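PDB 3QKX: uncharacterized HTH-type transcriptional regulator HI_0893 from Haemophilus influenzae, which probably binds cis-regulatory DNA through an N-terminal helix-turn-helix domain and regulates transcription, as other TetR-family proteins do. Local coordinates for residues E83-R86 / Q87-N91; L148-L151 / S152-A156; N39-A42 / G43-Y46; T7-A10 / E11-F14; D128-C131 / H132-K136. One frame throughout, in Å; residues are numbered along the deposited sequence. Where two conformers were deposited one is given.

Contact 1 of 5, residues E83-R86 / Q87-N91. With SO4 (sulfate ion), chain F.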
loop_
_atom_site.group_PDB
_atom_site.type_symbol
_atom_site.label_atom_id
_atom_site.label_comp_id
_atom_site.label_asym_id
_atom_site.label_seq_id
_atom_site.Cartn_x
_atom_site.Cartn_y
_atom_site.Cartn_z
ATOM N N GLU A 83 -18.529 -13.025 -10.437
ATOM C CA GLU A 83 -17.542 -13.475 -11.424
ATOM C C GLU A 83 -16.850 -12.306 -12.128
ATOM O O GLU A 83 -15.666 -12.414 -12.472
ATOM C CB GLU A 83 -18.163 -14.422 -12.453
ATOM C CG GLU A 83 -18.663 -15.758 -11.863
ATOM C CD GLU A 83 -17.551 -16.613 -11.193
ATOM O OE1 GLU A 83 -16.334 -16.402 -11.479
ATOM O OE2 GLU A 83 -17.914 -17.496 -10.369
ATOM N N GLN A 84 -17.568 -11.198 -12.316
ATOM C CA GLN A 84 -16.959 -9.986 -12.834
ATOM C C GLN A 84 -15.938 -9.464 -11.847
ATOM O O GLN A 84 -14.865 -9.054 -12.227
ATOM C CB GLN A 84 -18.007 -8.908 -13.128
ATOM C CG GLN A 84 -18.939 -9.251 -14.280
ATOM C CD GLN A 84 -20.115 -8.278 -14.407
ATOM O OE1 GLN A 84 -20.040 -7.124 -13.966
ATOM N NE2 GLN A 84 -21.195 -8.739 -15.028
ATOM N N TYR A 85 -16.281 -9.496 -10.569
ATOM C CA TYR A 85 -15.367 -9.080 -9.528
ATOM C C TYR A 85 -14.181 -10.054 -9.420
ATOM O O TYR A 85 -13.060 -9.625 -9.305
ATOM C CB TYR A 85 -16.087 -8.952 -8.191
ATOM C CG TYR A 85 -15.139 -8.740 -7.028
ATOM C CD1 TYR A 85 -14.693 -7.486 -6.693
ATOM C CD2 TYR A 85 -14.737 -9.809 -6.233
ATOM C CE1 TYR A 85 -13.804 -7.302 -5.601
ATOM C CE2 TYR A 85 -13.870 -9.629 -5.173
ATOM C CZ TYR A 85 -13.405 -8.380 -4.869
ATOM O OH TYR A 85 -12.545 -8.231 -3.801
ATOM N N ARG A 86 -14.457 -11.352 -9.460
ATOM C CA ARG A 86 -13.420 -12.368 -9.396
ATOM C C ARG A 86 -12.451 -12.255 -10.560
ATOM O O ARG A 86 -11.255 -12.352 -10.369
ATOM C CB ARG A 86 -14.062 -13.748 -9.369
ATOM C CG ARG A 86 -13.104 -14.920 -9.416
ATOM C CD ARG A 86 -13.786 -16.162 -8.921
ATOM N NE ARG A 86 -12.982 -17.339 -9.175
ATOM C CZ ARG A 86 -13.029 -18.099 -10.272
ATOM N NH1 ARG A 86 -13.858 -17.838 -11.296
ATOM N NH2 ARG A 86 -12.204 -19.136 -10.360
ATOM N N GLN A 87 -12.961 -12.017 -11.758
ATOM C CA GLN A 87 -12.089 -11.772 -12.919
ATOM C C GLN A 87 -11.175 -10.582 -12.668
ATOM O O GLN A 87 -9.992 -10.649 -12.951
ATOM C CB GLN A 87 -12.924 -11.500 -14.161
ATOM C CG GLN A 87 -12.123 -11.355 -15.478
ATOM C CD GLN A 87 -11.433 -12.639 -15.847
ATOM O OE1 GLN A 87 -12.084 -13.612 -16.158
ATOM N NE2 GLN A 87 -10.116 -12.664 -15.744
HETATM N N MSE A 88 -11.738 -9.487 -12.166
HETATM C CA MSE A 88 -10.952 -8.281 -11.908
HETATM C C MSE A 88 -9.888 -8.546 -10.848
HETATM O O MSE A 88 -8.774 -8.063 -10.964
HETATM C CB MSE A 88 -11.849 -7.104 -11.478
HETATM C CG MSE A 88 -12.567 -6.439 -12.628
HETATM SE SE MSE A 88 -13.469 -4.792 -12.066
HETATM C CE MSE A 88 -14.879 -5.546 -10.939
ATOM N N TRP A 89 -10.229 -9.312 -9.819
ATOM C CA TRP A 89 -9.253 -9.680 -8.783
ATOM C C TRP A 89 -8.082 -10.440 -9.405
ATOM O O TRP A 89 -6.933 -10.107 -9.176
ATOM C CB TRP A 89 -9.916 -10.543 -7.701
ATOM C CG TRP A 89 -9.158 -10.560 -6.421
ATOM C CD1 TRP A 89 -9.407 -9.806 -5.330
ATOM C CD2 TRP A 89 -8.033 -11.371 -6.102
ATOM N NE1 TRP A 89 -8.494 -10.071 -4.348
ATOM C CE2 TRP A 89 -7.626 -11.022 -4.803
ATOM C CE3 TRP A 89 -7.301 -12.348 -6.801
ATOM C CZ2 TRP A 89 -6.567 -11.617 -4.180
ATOM C CZ3 TRP A 89 -6.239 -12.919 -6.186
ATOM C CH2 TRP A 89 -5.878 -12.560 -4.872
ATOM N N LYS A 90 -8.400 -11.455 -10.202
ATOM C CA LYS A 90 -7.401 -12.308 -10.838
ATOM C C LYS A 90 -6.568 -11.528 -11.839
ATOM O O LYS A 90 -5.342 -11.736 -11.958
ATOM C CB LYS A 90 -8.079 -13.471 -11.569
ATOM C CG LYS A 90 -8.782 -14.471 -10.667
ATOM C CD LYS A 90 -9.793 -15.258 -11.460
ATOM C CE LYS A 90 -9.228 -16.591 -11.971
ATOM N NZ LYS A 90 -10.236 -17.349 -12.780
ATOM N N ASN A 91 -7.223 -10.632 -12.575
ATOM C CA ASN A 91 -6.501 -9.771 -13.502
ATOM C C ASN A 91 -5.408 -9.003 -12.780
ATOM O O ASN A 91 -4.287 -8.959 -13.247
ATOM C CB ASN A 91 -7.408 -8.752 -14.168
ATOM C CG ASN A 91 -8.387 -9.363 -15.176
ATOM O OD1 ASN A 91 -8.190 -10.456 -15.680
ATOM N ND2 ASN A 91 -9.472 -8.644 -15.433
HETATM S S SO4 F . -12.866 -20.486 -13.551
HETATM O O1 SO4 F . -13.152 -19.419 -14.518
HETATM O O2 SO4 F . -13.900 -20.545 -12.514
HETATM O O3 SO4 F . -11.552 -20.242 -12.949
HETATM O O4 SO4 F . -12.837 -21.780 -14.223
#
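R86 and K90, one turn apart on helix 81-98 of the TetR-type C-terminal domain, share a sulfate ion that probably came from the crystallisation liquor. R86 NH2 donates to sulfate O3 at 2.9 Å, with a weaker bond to O2, and NH1 donates to O2; the sulfur lies in the guanidinium plane, at its edge. In one of its two conformers K90 brings NZ over one face of the guanidinium, offset toward the rim, and makes a weak bond to the same O3. In that conformer the bend at chi3 (95°) turns the ammonium toward the anion; both positive groups converge on one sulfate, which probably favours their closeness. E83 meets the guanidinium near its plane, at the NH1 end, in a salt bridge: its OE1 takes R86 NH1 through the syn lone pair at 2.9 Å. E176 of helix 172-184 forms a salt bridge with R86 NE. The guanidinium is thus held through all three of its nitrogens. Elsewhere on the helix Y85 and W89 cross, their polar ends directed to S182 and T155 respectively. Q87 NE2 donates to N91 OD1 at 2.9 Å, coming from above the carbonyl plane of the asparagine. Below these side chains runs regular helical bonding, with W89 N 2.9 Å from Y85 O.

Contact 2 of 5, residues L148-L151 / S152-A156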
loop_
_atom_site.group_PDB
_atom_site.type_symbol
_atom_site.label_atom_id
_atom_site.label_comp_id
_atom_site.label_asym_id
_atom_site.label_seq_id
_atom_site.Cartn_x
_atom_site.Cartn_y
_atom_site.Cartn_z
ATOM N N LEU A 148 -15.360 1.152 -1.316
ATOM C CA LEU A 148 -15.641 -0.200 -1.767
ATOM C C LEU A 148 -14.382 -0.877 -2.312
ATOM O O LEU A 148 -14.084 -2.026 -1.967
ATOM C CB LEU A 148 -16.734 -0.184 -2.836
ATOM C CG LEU A 148 -18.143 0.206 -2.379
ATOM C CD1 LEU A 148 -19.024 0.334 -3.611
ATOM C CD2 LEU A 148 -18.703 -0.826 -1.407
ATOM N N PHE A 149 -13.631 -0.161 -3.137
ATOM C CA PHE A 149 -12.366 -0.684 -3.634
ATOM C C PHE A 149 -11.421 -1.062 -2.498
ATOM O O PHE A 149 -10.895 -2.158 -2.491
ATOM C CB PHE A 149 -11.687 0.314 -4.539
ATOM C CG PHE A 149 -10.370 -0.177 -5.102
ATOM C CD1 PHE A 149 -10.338 -0.952 -6.239
ATOM C CD2 PHE A 149 -9.166 0.170 -4.505
ATOM C CE1 PHE A 149 -9.124 -1.403 -6.767
ATOM C CE2 PHE A 149 -7.947 -0.268 -5.047
ATOM C CZ PHE A 149 -7.936 -1.047 -6.175
ATOM N N LEU A 150 -11.261 -0.174 -1.525
ATOM C CA LEU A 150 -10.293 -0.360 -0.453
ATOM C C LEU A 150 -10.691 -1.481 0.520
ATOM O O LEU A 150 -9.828 -2.001 1.236
ATOM C CB LEU A 150 -10.028 0.965 0.289
ATOM C CG LEU A 150 -9.302 2.048 -0.554
ATOM C CD1 LEU A 150 -9.300 3.418 0.182
ATOM C CD2 LEU A 150 -7.831 1.685 -1.028
ATOM N N LEU A 151 -11.978 -1.854 0.520
ATOM C CA LEU A 151 -12.487 -3.025 1.250
ATOM C C LEU A 151 -12.404 -4.336 0.461
ATOM O O LEU A 151 -12.589 -5.396 1.049
ATOM C CB LEU A 151 -13.957 -2.819 1.670
ATOM C CG LEU A 151 -14.289 -1.799 2.751
ATOM C CD1 LEU A 151 -15.798 -1.722 2.954
ATOM C CD2 LEU A 151 -13.606 -2.115 4.074
ATOM N N SER A 152 -12.163 -4.280 -0.850
ATOM C CA SER A 152 -12.351 -5.469 -1.704
ATOM C C SER A 152 -11.156 -5.723 -2.674
ATOM O O SER A 152 -10.187 -6.428 -2.309
ATOM C CB SER A 152 -13.671 -5.370 -2.450
ATOM O OG SER A 152 -13.716 -4.215 -3.274
ATOM N N LEU A 153 -11.182 -5.123 -3.864
ATOM C CA LEU A 153 -10.120 -5.374 -4.839
ATOM C C LEU A 153 -8.755 -5.031 -4.301
ATOM O O LEU A 153 -7.766 -5.623 -4.718
ATOM C CB LEU A 153 -10.315 -4.575 -6.121
ATOM C CG LEU A 153 -10.965 -5.270 -7.283
ATOM C CD1 LEU A 153 -10.805 -4.388 -8.536
ATOM C CD2 LEU A 153 -10.348 -6.625 -7.472
ATOM N N LYS A 154 -8.697 -4.070 -3.383
ATOM C CA LYS A 154 -7.437 -3.691 -2.759
ATOM C C LYS A 154 -6.668 -4.881 -2.238
ATOM O O LYS A 154 -5.463 -4.836 -2.271
ATOM C CB LYS A 154 -7.673 -2.692 -1.643
ATOM C CG LYS A 154 -6.432 -2.117 -0.982
ATOM C CD LYS A 154 -5.487 -1.462 -1.952
ATOM C CE LYS A 154 -4.408 -0.672 -1.228
ATOM N NZ LYS A 154 -3.403 -0.081 -2.163
ATOM N N THR A 155 -7.358 -5.933 -1.767
ATOM C CA THR A 155 -6.698 -7.144 -1.252
ATOM C C THR A 155 -5.748 -7.781 -2.281
ATOM O O THR A 155 -4.650 -8.210 -1.942
ATOM C CB THR A 155 -7.717 -8.209 -0.798
ATOM O OG1 THR A 155 -8.690 -8.437 -1.841
ATOM C CG2 THR A 155 -8.418 -7.783 0.509
ATOM N N ALA A 156 -6.154 -7.766 -3.545
ATOM C CA ALA A 156 -5.333 -8.305 -4.618
ATOM C C ALA A 156 -3.981 -7.627 -4.639
ATOM O O ALA A 156 -2.943 -8.309 -4.680
ATOM C CB ALA A 156 -6.008 -8.152 -5.912
#
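A kink between helix 145-151 and helix 154-165 is built round S152, where the regular helical bonding breaks off and restarts within a few residues. F149 O carries the join: it accepts from S152 N and from K154 N, each at 3.0 Å, and the two donors arrive from opposite faces of its carbonyl plane. S152 OG, set between its own backbone N and carbonyl carbon (chi1 60°), turns back to donate to L148 O at 2.6 Å from above that carbonyl plane. S152 O in turn receives both T155 N and T155 OG1, so the first turn of the new helix is tied to the serine. The phenyl ring of F149 folds under this turn. K154 N lies over the centre of one ring face, 4.1 Å above the plane, while L153 CB approaches F149 CE1 obliquely to 3.4 Å. L150 and K154 run side by side in the same direction, CD2 of the leucine 4.0 Å from CD of the lysine. W127 of helix 126-137 meets the F149 ring edge-to-face, and Y85 of helix 81-98 packs on S152 and L153. Toward the second subunit, L150 O accepts a hydrogen bond from N158 of that chain, so the kink forms part of the dimer interface.

Contact 3 of 5, residues N39-A42 / G43-Y46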
loop_
_atom_site.group_PDB
_atom_site.type_symbol
_atom_site.label_atom_id
_atom_site.label_comp_id
_atom_site.label_asym_id
_atom_site.label_seq_id
_atom_site.Cartn_x
_atom_site.Cartn_y
_atom_site.Cartn_z
ATOM N N ASN A 39 18.244 1.866 -24.716
ATOM C CA ASN A 39 18.955 1.649 -25.982
ATOM C C ASN A 39 18.504 2.676 -27.053
ATOM O O ASN A 39 18.266 2.334 -28.209
ATOM C CB ASN A 39 18.782 0.185 -26.454
ATOM C CG ASN A 39 19.997 -0.352 -27.232
ATOM O OD1 ASN A 39 20.808 0.406 -27.791
ATOM N ND2 ASN A 39 20.122 -1.677 -27.263
ATOM N N VAL A 40 18.382 3.934 -26.628
ATOM C CA VAL A 40 18.107 5.042 -27.510
ATOM C C VAL A 40 19.180 6.111 -27.339
ATOM O O VAL A 40 19.740 6.259 -26.263
ATOM C CB VAL A 40 16.712 5.666 -27.253
ATOM C CG1 VAL A 40 15.641 4.652 -27.481
ATOM C CG2 VAL A 40 16.629 6.223 -25.887
ATOM N N ALA A 41 19.463 6.841 -28.412
ATOM C CA ALA A 41 20.427 7.925 -28.380
ATOM C C ALA A 41 19.962 9.039 -27.472
ATOM O O ALA A 41 18.773 9.340 -27.438
ATOM C CB ALA A 41 20.633 8.480 -29.804
ATOM N N ALA A 42 20.897 9.682 -26.776
ATOM C CA ALA A 42 20.589 10.889 -25.980
ATOM C C ALA A 42 19.676 11.883 -26.735
ATOM O O ALA A 42 18.699 12.401 -26.184
ATOM C CB ALA A 42 21.893 11.587 -25.535
ATOM N N GLY A 43 19.978 12.106 -28.002
ATOM C CA GLY A 43 19.125 12.914 -28.855
ATOM C C GLY A 43 17.681 12.465 -28.934
ATOM O O GLY A 43 16.791 13.298 -28.995
ATOM N N THR A 44 17.447 11.157 -28.953
ATOM C CA THR A 44 16.097 10.624 -29.106
ATOM C C THR A 44 15.252 10.979 -27.903
ATOM O O THR A 44 14.178 11.553 -28.052
ATOM C CB THR A 44 16.081 9.089 -29.265
ATOM O OG1 THR A 44 16.698 8.713 -30.507
ATOM C CG2 THR A 44 14.657 8.571 -29.236
ATOM N N ILE A 45 15.758 10.678 -26.712
ATOM C CA ILE A 45 14.997 10.890 -25.484
ATOM C C ILE A 45 14.715 12.381 -25.221
ATOM O O ILE A 45 13.613 12.735 -24.776
ATOM C CB ILE A 45 15.693 10.211 -24.236
ATOM C CG1 ILE A 45 14.689 9.963 -23.115
ATOM C CG2 ILE A 45 16.857 11.041 -23.709
ATOM C CD1 ILE A 45 15.189 8.973 -22.110
ATOM N N TYR A 46 15.680 13.254 -25.541
ATOM C CA TYR A 46 15.489 14.701 -25.329
ATOM C C TYR A 46 14.520 15.301 -26.325
ATOM O O TYR A 46 13.844 16.266 -25.999
ATOM C CB TYR A 46 16.820 15.479 -25.352
ATOM C CG TYR A 46 17.560 15.475 -24.023
ATOM C CD1 TYR A 46 16.971 15.990 -22.866
ATOM C CD2 TYR A 46 18.855 14.960 -23.926
ATOM C CE1 TYR A 46 17.650 15.972 -21.646
ATOM C CE2 TYR A 46 19.544 14.938 -22.718
ATOM C CZ TYR A 46 18.950 15.447 -21.586
ATOM O OH TYR A 46 19.651 15.427 -20.399
#
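At A41 the extended backbone of V40 and A41 (psi 149° and 144°) gives way to helical angles, making A41 the N-cap of helix 42-48; just before it, N39 with positive phi closes the preceding helix in a Schellman motif. The two features together form the turn of the predicted helix-turn-helix, and helix 42-48 is its second helix, the one that in TetR-family proteins usually reads DNA. A41 O faces the new helix and accepts from T44 N at 2.7 Å, the donor standing well above the carbonyl plane; a weak bond from I45 N reaches the same oxygen at 3.4 Å. One residue on, Y46 N bonds to A42 O at 3.2 Å, nearly along the C=O axis, and regular helical bonding is under way. V40 is the hydrophobic link across the turn. Its CB lies 4.0 Å from T44 CB, and its CG2 is 4.4 Å from I45 CB. T44 holds OG1 anti to its carbonyl carbon (chi1 -67°), which leaves CG2 on the valine's flank, 4.1 Å from V40 CB. A42 O also touches two side chains: I45 CG2 at 3.4 Å and, obliquely, the ring of Y46 through CD2. That tyrosine is exposed, and a sulfate near its side chain, probably from the crystallisation liquor, may mark where a DNA phosphate could lie. Inward, I45 packs against L34 and A35 of helix 31-38 and I13 of helix 6-23, whereas V40 and T44 both lean on L9 of helix 6-23.

Contact 4 of 5, residues T7-A10 / E11-F14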
loop_
_atom_site.group_PDB
_atom_site.type_symbol
_atom_site.label_atom_id
_atom_site.label_comp_id
_atom_site.label_asym_id
_atom_site.label_seq_id
_atom_site.Cartn_x
_atom_site.Cartn_y
_atom_site.Cartn_z
ATOM N N THR A 7 4.736 5.747 -30.671
ATOM C CA THR A 7 4.171 5.146 -29.429
ATOM C C THR A 7 5.032 3.981 -28.925
ATOM O O THR A 7 5.235 3.827 -27.717
ATOM C CB THR A 7 2.704 4.651 -29.625
ATOM O OG1 THR A 7 1.877 5.750 -30.011
ATOM C CG2 THR A 7 2.127 4.031 -28.333
ATOM N N ASP A 8 5.522 3.167 -29.855
ATOM C CA ASP A 8 6.344 1.993 -29.532
ATOM C C ASP A 8 7.667 2.428 -28.917
ATOM O O ASP A 8 8.094 1.891 -27.889
ATOM C CB ASP A 8 6.625 1.162 -30.791
ATOM C CG ASP A 8 5.347 0.769 -31.551
ATOM O OD1 ASP A 8 4.323 0.514 -30.875
ATOM O OD2 ASP A 8 5.377 0.718 -32.818
ATOM N N LEU A 9 8.301 3.417 -29.554
ATOM C CA LEU A 9 9.512 4.038 -29.024
ATOM C C LEU A 9 9.290 4.709 -27.668
ATOM O O LEU A 9 10.191 4.718 -26.851
ATOM C CB LEU A 9 10.068 5.070 -30.001
ATOM C CG LEU A 9 11.387 5.730 -29.610
ATOM C CD1 LEU A 9 12.474 4.682 -29.447
ATOM C CD2 LEU A 9 11.765 6.751 -30.630
ATOM N N ALA A 10 8.120 5.318 -27.466
ATOM C CA ALA A 10 7.754 5.856 -26.161
ATOM C C ALA A 10 7.691 4.744 -25.134
ATOM O O ALA A 10 8.170 4.906 -24.012
ATOM C CB ALA A 10 6.398 6.597 -26.230
ATOM N N GLU A 11 7.108 3.614 -25.521
ATOM C CA GLU A 11 6.939 2.482 -24.598
ATOM C C GLU A 11 8.283 1.743 -24.229
ATOM O O GLU A 11 8.469 1.224 -23.204
ATOM C CB GLU A 11 5.904 1.482 -25.155
ATOM C CG GLU A 11 5.579 0.267 -24.221
ATOM C CD GLU A 11 5.157 0.672 -22.815
ATOM O OE1 GLU A 11 4.399 1.661 -22.670
ATOM O OE2 GLU A 11 5.567 -0.013 -21.852
ATOM N N GLN A 12 9.163 1.772 -25.295
ATOM C CA GLN A 12 10.548 1.350 -25.102
ATOM C C GLN A 12 11.182 2.142 -23.959
ATOM O O GLN A 12 11.775 1.569 -23.067
ATOM C CB GLN A 12 11.339 1.537 -26.407
ATOM C CG GLN A 12 12.678 0.806 -26.466
ATOM C CD GLN A 12 13.363 0.975 -27.819
ATOM O OE1 GLN A 12 12.711 0.943 -28.854
ATOM N NE2 GLN A 12 14.686 1.157 -27.806
ATOM N N ILE A 13 10.994 3.454 -23.969
ATOM C CA ILE A 13 11.527 4.325 -22.924
ATOM C C ILE A 13 10.775 4.138 -21.595
ATOM O O ILE A 13 11.402 4.095 -20.530
ATOM C CB ILE A 13 11.522 5.814 -23.365
ATOM C CG1 ILE A 13 12.531 6.033 -24.515
ATOM C CG2 ILE A 13 11.878 6.730 -22.215
ATOM C CD1 ILE A 13 12.246 7.272 -25.405
ATOM N N PHE A 14 9.451 3.992 -21.652
ATOM C CA PHE A 14 8.670 3.840 -20.425
ATOM C C PHE A 14 9.020 2.533 -19.701
ATOM O O PHE A 14 9.222 2.528 -18.495
ATOM C CB PHE A 14 7.157 3.899 -20.701
ATOM C CG PHE A 14 6.646 5.256 -21.152
ATOM C CD1 PHE A 14 7.093 6.442 -20.571
ATOM C CD2 PHE A 14 5.655 5.330 -22.120
ATOM C CE1 PHE A 14 6.602 7.662 -20.992
ATOM C CE2 PHE A 14 5.150 6.558 -22.544
ATOM C CZ PHE A 14 5.615 7.722 -21.977
#
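F14 keeps CG beside its backbone N (chi1 -68°), swinging the ring back over the preceding turn of helix 6-23, whereas L9 has CG on the far side from its N (chi1 -176°) and meets the chain of Q12. The phenyl ring settles with one face over A10 O, which lies 3.1 Å from the plane of the F14 ring, offset toward the rim, and its CE2 reaches A10 CB at 3.9 Å. The same oxygen accepts F14 N at 2.8 Å, with the donor in the carbonyl plane. On another side of the helix the L9 and Q12 side chains cross, L9 CD1 coming 3.8 Å from Q12 OE1, while Q12 NE2 bonds to A38 O at the end of helix 31-38. I13 arches its CG1 branch over L9 O, CD1 lying 3.6 Å from that oxygen. E11 turns away to a salt bridge with R62 of helix 52-72, the helix that also covers F14 through Q58 and F59. In this first helix of the TetR-type DNA-binding domain, A10 O is therefore both a backbone acceptor and a neighbour of an aromatic face. Apolar L9, I13 and F14 pack against neighbouring helices, I13 and F14 buried, and the polar ends of E11 and Q12 add bonds to helices 52-72 and 31-38.

Contact 5 of 5, residues D128-C131 / H132-K136. With EDO (1,2-ethanediol), chain C.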
loop_
_atom_site.group_PDB
_atom_site.type_symbol
_atom_site.label_atom_id
_atom_site.label_comp_id
_atom_site.label_asym_id
_atom_site.label_seq_id
_atom_site.Cartn_x
_atom_site.Cartn_y
_atom_site.Cartn_z
ATOM N N ASP A 128 -15.562 1.738 -11.309
ATOM C CA ASP A 128 -16.640 2.692 -11.097
ATOM C C ASP A 128 -17.912 2.188 -11.755
ATOM O O ASP A 128 -18.981 2.191 -11.122
ATOM C CB ASP A 128 -16.272 4.101 -11.647
ATOM C CG ASP A 128 -15.284 4.890 -10.722
ATOM O OD1 ASP A 128 -14.945 4.428 -9.607
ATOM O OD2 ASP A 128 -14.860 5.994 -11.123
ATOM N N LEU A 129 -17.786 1.746 -13.012
ATOM C CA LEU A 129 -18.919 1.245 -13.796
ATOM C C LEU A 129 -19.519 0.013 -13.159
ATOM O O LEU A 129 -20.745 -0.119 -13.079
ATOM C CB LEU A 129 -18.501 0.888 -15.227
ATOM C CG LEU A 129 -18.127 2.001 -16.221
ATOM C CD1 LEU A 129 -17.896 1.401 -17.618
ATOM C CD2 LEU A 129 -19.174 3.093 -16.287
ATOM N N PHE A 130 -18.659 -0.894 -12.729
ATOM C CA PHE A 130 -19.104 -2.113 -12.095
ATOM C C PHE A 130 -19.891 -1.806 -10.821
ATOM O O PHE A 130 -20.944 -2.382 -10.597
ATOM C CB PHE A 130 -17.911 -3.002 -11.782
ATOM C CG PHE A 130 -18.218 -4.126 -10.826
ATOM C CD1 PHE A 130 -18.764 -5.309 -11.294
ATOM C CD2 PHE A 130 -17.947 -4.003 -9.459
ATOM C CE1 PHE A 130 -19.051 -6.359 -10.436
ATOM C CE2 PHE A 130 -18.215 -5.067 -8.578
ATOM C CZ PHE A 130 -18.780 -6.246 -9.073
ATOM N N CYS A 131 -19.359 -0.907 -9.994
ATOM C CA CYS A 131 -20.038 -0.465 -8.781
ATOM C C CYS A 131 -21.401 0.084 -9.086
ATOM O O CYS A 131 -22.335 -0.225 -8.375
ATOM C CB CYS A 131 -19.212 0.574 -8.027
ATOM S SG CYS A 131 -17.773 -0.146 -7.211
ATOM N N HIS A 132 -21.526 0.869 -10.159
ATOM C CA HIS A 132 -22.800 1.471 -10.518
ATOM C C HIS A 132 -23.838 0.404 -10.901
ATOM O O HIS A 132 -24.973 0.451 -10.417
ATOM C CB HIS A 132 -22.628 2.494 -11.652
ATOM C CG HIS A 132 -23.875 3.277 -11.960
ATOM N ND1 HIS A 132 -24.578 3.979 -10.997
ATOM C CD2 HIS A 132 -24.534 3.488 -13.133
ATOM C CE1 HIS A 132 -25.619 4.577 -11.561
ATOM N NE2 HIS A 132 -25.617 4.294 -12.854
ATOM N N GLN A 133 -23.437 -0.557 -11.736
ATOM C CA GLN A 133 -24.348 -1.623 -12.184
ATOM C C GLN A 133 -24.723 -2.561 -11.032
ATOM O O GLN A 133 -25.901 -2.898 -10.856
ATOM C CB GLN A 133 -23.736 -2.443 -13.345
ATOM C CG GLN A 133 -23.617 -1.703 -14.685
ATOM C CD GLN A 133 -24.958 -1.145 -15.197
ATOM O OE1 GLN A 133 -25.013 -0.053 -15.773
ATOM N NE2 GLN A 133 -26.047 -1.891 -14.966
ATOM N N ALA A 134 -23.727 -2.964 -10.244
ATOM C CA ALA A 134 -23.966 -3.824 -9.096
ATOM C C ALA A 134 -24.802 -3.116 -8.006
ATOM O O ALA A 134 -25.630 -3.755 -7.357
ATOM C CB ALA A 134 -22.635 -4.348 -8.524
ATOM N N GLN A 135 -24.605 -1.808 -7.826
ATOM C CA GLN A 135 -25.430 -1.031 -6.866
ATOM C C GLN A 135 -26.854 -0.887 -7.362
ATOM O O GLN A 135 -27.784 -1.077 -6.601
ATOM C CB GLN A 135 -24.850 0.355 -6.587
ATOM C CG GLN A 135 -23.722 0.348 -5.581
ATOM C CD GLN A 135 -23.007 1.690 -5.467
ATOM O OE1 GLN A 135 -23.051 2.527 -6.388
ATOM N NE2 GLN A 135 -22.370 1.919 -4.311
ATOM N N LYS A 136 -26.988 -0.556 -8.644
ATOM C CA LYS A 136 -28.275 -0.481 -9.351
ATOM C C LYS A 136 -29.061 -1.790 -9.248
ATOM O O LYS A 136 -30.263 -1.755 -9.073
ATOM C CB LYS A 136 -28.024 -0.110 -10.835
ATOM C CG LYS A 136 -29.254 0.033 -11.736
ATOM C CD LYS A 136 -28.855 0.533 -13.151
HETATM C C1 EDO C . -11.427 3.857 -7.198
HETATM O O1 EDO C . -10.131 3.294 -6.955
HETATM C C2 EDO C . -11.343 5.380 -7.229
HETATM O O2 EDO C . -12.613 5.919 -7.625
#
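C131 O takes Q135 N at 2.8 Å in helix 126-137 of the TetR-type C-terminal domain, and the side chain of Q135 folds close beside the same oxygen. With CG lying beside its own backbone N (chi1 -80°), the glutamine brings CB within 3.1 Å and CG within 3.2 Å of C131 O, then extends onward so that its NE2 makes a weak hydrogen bond to A141 O in the following loop. One residue earlier the helix repeats the pattern: A134 N donates to F130 O at 2.9 Å, almost straight (169° at the hydrogen). The methyl of A134 sits over one face of the F130 ring, CB 4.3 Å from CZ. That phenyl group is buried, covered from helix 81-98 by F81, Q84 and M88, whereas H132 on another flank is exposed. C131 and Q135 both face helix 145-151 through L148, so F130 serves helix 81-98 while C131 and Q135 serve helix 145-151. Near the start of helix 126-137, D128 packs on E145 of helix 145-151. An ethanediol molecule, probably from the crystallisation liquor, makes a weak hydrogen bond from O2 to D128 OD1, 3.4 Å apart.

Overall arrangement
Along the chain the order is contact 4, contact 3, contact 1, contact 5, contact 2, and the five fall into two groups. Contacts 3 and 4, with centres about 11 Å apart, pack helix 6-23 against the turn and second helix of the helix-turn-helix in the N-terminal domain. Contacts 1, 2 and 5 lie on the other side of the chain's centre, in the C-terminal domain, with centres about 12 to 15 Å apart: helix 81-98 touches both helix 126-137 and the kink at S152. Between the groups, centres are about 29 to 45 Å apart and nothing touches. This is the all-helical two-domain plan of TetR regulators, with dimer contacts at contact 2.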